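Local coordinates for protein geranyltranstransferase (Marinomonas sp. MED121, PDB 4F62) that probably catalyses prenyl chain elongation, condensing isopentenyl diphosphate with an allylic diphosphate to make a longer isoprenoid diphosphate such as farnesyl diphosphate, at residues A[64-67]-A[68-71]; A[197-201]-A[202-206]. All coordinates share one frame; numbering follows the deposited sequence.

Contact 1. Residues A[64-67]-A[68-71]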
loop_
_atom_site.group_PDB
_atom_site.type_symbol
_atom_site.label_atom_id
_atom_site.label_comp_id
_atom_site.label_asym_id
_atom_site.label_seq_id
_atom_site.Cartn_x
_atom_site.Cartn_y
_atom_site.Cartn_z
ATOM N N SER A 64 -12.142 -9.167 -17.411
ATOM C CA SER A 64 -13.213 -8.920 -16.456
ATOM C C SER A 64 -12.928 -7.662 -15.661
ATOM O O SER A 64 -11.864 -7.071 -15.805
ATOM C CB SER A 64 -13.326 -10.096 -15.482
ATOM O OG SER A 64 -13.729 -11.263 -16.165
ATOM N N SER A 65 -13.872 -7.268 -14.808
ATOM C CA SER A 65 -13.693 -6.067 -14.002
ATOM C C SER A 65 -12.452 -6.175 -13.114
ATOM O O SER A 65 -11.702 -5.203 -12.971
ATOM C CB SER A 65 -14.955 -5.755 -13.184
ATOM O OG SER A 65 -15.208 -6.774 -12.237
ATOM N N LEU A 66 -12.207 -7.357 -12.545
ATOM C CA LEU A 66 -10.996 -7.548 -11.741
ATOM C C LEU A 66 -9.724 -7.608 -12.589
ATOM O O LEU A 66 -8.623 -7.468 -12.059
ATOM C CB LEU A 66 -11.087 -8.774 -10.807
ATOM C CG LEU A 66 -12.089 -8.660 -9.640
ATOM C CD1 LEU A 66 -12.127 -9.942 -8.813
ATOM C CD2 LEU A 66 -11.744 -7.481 -8.747
ATOM N N THR A 67 -9.852 -7.817 -13.894
ATOM C CA THR A 67 -8.665 -7.705 -14.747
ATOM C C THR A 67 -8.285 -6.232 -14.871
ATOM O O THR A 67 -7.101 -5.862 -14.821
ATOM C CB THR A 67 -8.919 -8.240 -16.170
ATOM O OG1 THR A 67 -9.614 -9.492 -16.110
ATOM C CG2 THR A 67 -7.606 -8.421 -16.897
ATOM N N ASP A 68 -9.303 -5.394 -15.074
ATOM C CA ASP A 68 -9.116 -3.940 -15.047
ATOM C C ASP A 68 -8.514 -3.482 -13.722
ATOM O O ASP A 68 -7.545 -2.715 -13.706
ATOM C CB ASP A 68 -10.447 -3.212 -15.276
ATOM C CG ASP A 68 -10.856 -3.197 -16.732
ATOM O OD1 ASP A 68 -9.963 -3.103 -17.609
ATOM O OD2 ASP A 68 -12.069 -3.292 -16.999
ATOM N N ALA A 69 -9.084 -3.950 -12.612
ATOM C CA ALA A 69 -8.558 -3.578 -11.296
ATOM C C ALA A 69 -7.100 -4.012 -11.122
ATOM O O ALA A 69 -6.263 -3.267 -10.589
ATOM C CB ALA A 69 -9.435 -4.162 -10.188
ATOM N N SER A 70 -6.772 -5.210 -11.591
ATOM C CA SER A 70 -5.384 -5.691 -11.482
ATOM C C SER A 70 -4.419 -4.895 -12.344
ATOM O O SER A 70 -3.313 -4.525 -11.896
ATOM C CB SER A 70 -5.298 -7.168 -11.881
ATOM O OG SER A 70 -6.142 -7.967 -11.061
ATOM N N ALA A 71 -4.817 -4.666 -13.596
ATOM C CA ALA A 71 -3.938 -3.989 -14.532
ATOM C C ALA A 71 -3.664 -2.604 -13.989
ATOM O O ALA A 71 -2.523 -2.149 -13.981
ATOM C CB ALA A 71 -4.584 -3.905 -15.917
#
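Ser70 folds its hydroxyl back along the first turns of helix 65-86 onto Leu66, OG donating to the carbonyl O at 2.7 Å from nearly straight ahead of the C=O. OG lies beside Ser70's own backbone N and anti to its carbonyl carbon (chi1 -58°), the placement that brings it to the preceding turn. Leu66 O is thus gripped twice, because Ser70 N also donates to it, at 3.0 Å, from 44° above the carbonyl plane. A small serine can satisfy its own hydroxyl in this way on a face covered by Thr53 and Leu140. Ser64, the N-cap just before the helix, has an O that receives Asp68 N at 3.1 Å and Thr67 N. Thr67, the third residue of the helix, turns OG1 back to accept Ser64 N at 2.9 Å. This is one half of a capping box, since the hydroxyl of Ser64 bonds to the O of Asp62 and does not cap. Further out, Ser195 holds the same Thr67 hydroxyl, while Arg15, by a salt bridge, and Tyr54 both hold OD1 of Asp68. An acidic side chain so close to the helix's amino end, with arginine beside it, would probably be stabilised as the carboxylate.

Contact 2. Residues A[197-201]-A[202-206]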
loop_
_atom_site.group_PDB
_atom_site.type_symbol
_atom_site.label_atom_id
_atom_site.label_comp_id
_atom_site.label_asym_id
_atom_site.label_seq_id
_atom_site.Cartn_x
_atom_site.Cartn_y
_atom_site.Cartn_z
ATOM N N GLY A 197 -11.419 -15.859 -13.121
ATOM C CA GLY A 197 -12.218 -16.773 -12.316
ATOM C C GLY A 197 -12.212 -18.190 -12.874
ATOM O O GLY A 197 -13.016 -19.027 -12.464
ATOM N N GLN A 198 -11.293 -18.460 -13.799
ATOM C CA GLN A 198 -11.290 -19.705 -14.573
ATOM C C GLN A 198 -9.941 -20.422 -14.668
ATOM O O GLN A 198 -9.867 -21.513 -15.241
ATOM C CB GLN A 198 -11.735 -19.422 -16.013
ATOM C CG GLN A 198 -13.217 -19.341 -16.248
ATOM C CD GLN A 198 -13.539 -19.361 -17.726
ATOM O OE1 GLN A 198 -12.731 -19.820 -18.538
ATOM N NE2 GLN A 198 -14.717 -18.860 -18.088
ATOM N N VAL A 199 -8.873 -19.815 -14.161
ATOM C CA VAL A 199 -7.541 -20.398 -14.378
ATOM C C VAL A 199 -7.336 -21.701 -13.599
ATOM O O VAL A 199 -7.801 -21.847 -12.472
ATOM C CB VAL A 199 -6.392 -19.392 -14.088
ATOM C CG1 VAL A 199 -6.254 -19.140 -12.598
ATOM C CG2 VAL A 199 -5.076 -19.889 -14.674
ATOM N N LYS A 200 -6.661 -22.655 -14.231
ATOM C CA LYS A 200 -6.373 -23.935 -13.606
ATOM C C LYS A 200 -4.921 -23.896 -13.167
ATOM O O LYS A 200 -4.125 -23.146 -13.748
ATOM C CB LYS A 200 -6.623 -25.074 -14.598
ATOM C CG LYS A 200 -7.876 -24.885 -15.434
ATOM C CD LYS A 200 -8.317 -26.196 -16.072
ATOM C CE LYS A 200 -9.263 -25.967 -17.247
ATOM N NZ LYS A 200 -8.522 -25.595 -18.489
ATOM N N PRO A 201 -4.565 -24.692 -12.138
ATOM C CA PRO A 201 -3.215 -24.616 -11.561
ATOM C C PRO A 201 -2.113 -24.863 -12.590
ATOM O O PRO A 201 -1.063 -24.218 -12.533
ATOM C CB PRO A 201 -3.214 -25.741 -10.517
ATOM C CG PRO A 201 -4.661 -25.969 -10.194
ATOM C CD PRO A 201 -5.389 -25.727 -11.483
ATOM N N GLU A 202 -2.358 -25.793 -13.509
ATOM C CA GLU A 202 -1.402 -26.113 -14.561
ATOM C C GLU A 202 -1.149 -24.919 -15.497
ATOM O O GLU A 202 -0.008 -24.650 -15.872
ATOM C CB GLU A 202 -1.876 -27.347 -15.339
ATOM C CG GLU A 202 -1.515 -27.354 -16.816
ATOM C CD GLU A 202 -2.673 -26.925 -17.708
ATOM O OE1 GLU A 202 -3.833 -26.944 -17.229
ATOM O OE2 GLU A 202 -2.427 -26.572 -18.886
ATOM N N GLN A 203 -2.209 -24.203 -15.869
ATOM C CA GLN A 203 -2.057 -23.001 -16.688
ATOM C C GLN A 203 -1.264 -21.932 -15.947
ATOM O O GLN A 203 -0.469 -21.210 -16.544
ATOM C CB GLN A 203 -3.416 -22.426 -17.075
ATOM C CG GLN A 203 -4.281 -23.330 -17.913
ATOM C CD GLN A 203 -5.706 -22.812 -17.998
ATOM O OE1 GLN A 203 -6.149 -22.051 -17.136
ATOM N NE2 GLN A 203 -6.428 -23.214 -19.040
ATOM N N LEU A 204 -1.482 -21.830 -14.639
ATOM C CA LEU A 204 -0.820 -20.806 -13.840
ATOM C C LEU A 204 0.681 -21.092 -13.716
ATOM O O LEU A 204 1.509 -20.177 -13.730
ATOM C CB LEU A 204 -1.488 -20.707 -12.464
ATOM C CG LEU A 204 -1.475 -19.377 -11.708
ATOM C CD1 LEU A 204 -2.124 -18.274 -12.523
ATOM C CD2 LEU A 204 -2.192 -19.550 -10.361
ATOM N N ALA A 205 1.032 -22.369 -13.609
ATOM C CA ALA A 205 2.435 -22.765 -13.575
ATOM C C ALA A 205 3.175 -22.406 -14.876
ATOM O O ALA A 205 4.327 -21.945 -14.848
ATOM C CB ALA A 205 2.550 -24.251 -13.289
ATOM N N LYS A 206 2.513 -22.617 -16.013
ATOM C CA LYS A 206 3.082 -22.240 -17.306
ATOM C C LYS A 206 3.270 -20.731 -17.391
ATOM O O LYS A 206 4.290 -20.255 -17.893
ATOM C CB LYS A 206 2.188 -22.725 -18.451
ATOM C CG LYS A 206 2.106 -24.237 -18.598
ATOM C CD LYS A 206 0.931 -24.617 -19.492
ATOM C CE LYS A 206 0.698 -26.120 -19.510
ATOM N NZ LYS A 206 1.919 -26.844 -19.957
#
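Gln203 reaches back from helix 201-226 to lie against both Val199 and Lys200, running antiparallel to the valine side chain and slantwise over the lysine's. Its CG sits beside the backbone N (chi1 -62°) and the chain runs out extended, which carries the amide to the residue just before the helix. There OE1 accepts Lys200 N at 3.0 Å; the N-H points almost straight at the oxygen (167°), though the donor stands 46° above the amide plane. The same oxygen lies 3.4 Å from Val199 CG2, and Lys200 CG passes alongside at 3.7 Å. Glutamine suits the place, being long enough to span the turn and having an oxygen to offer. Beyond it, Val199 CG2, anti to the backbone N, meets Leu204 CD1 at 4.0 Å, and both side chains also rest on Ala193 of helix 170-194. Pro201 fits the first helical position, where its missing N-H costs no bond, and its O takes Ala205 N at 3.0 Å. Lys200 O receives Leu204 N, opening the helical bonding. Together the glutamine-to-backbone bond, half of a capping box, and the valine-leucine pair, a hydrophobic staple, are typical of a helix amino terminus.

Both contacts lie at amino ends of helices in one all-helical polyprenyl synthetase fold: contact 1 begins helix 65-86, and contact 2 leads from the loop after helix 170-194 into helix 201-226. They come in series along the chain, with centres about 17 Å apart and nearest atoms about 6 Å apart, without touching. Ser195, shortly before contact 2, meets Leu66 and Thr67 and so ties that loop to contact 1. The first is buried, the second at the surface. In sequence, the two helices run toward DDxxxxD and DDxxD motifs, which in this family bind diphosphate through magnesium; the contacts therefore probably lie at the helix ends remote from catalysis.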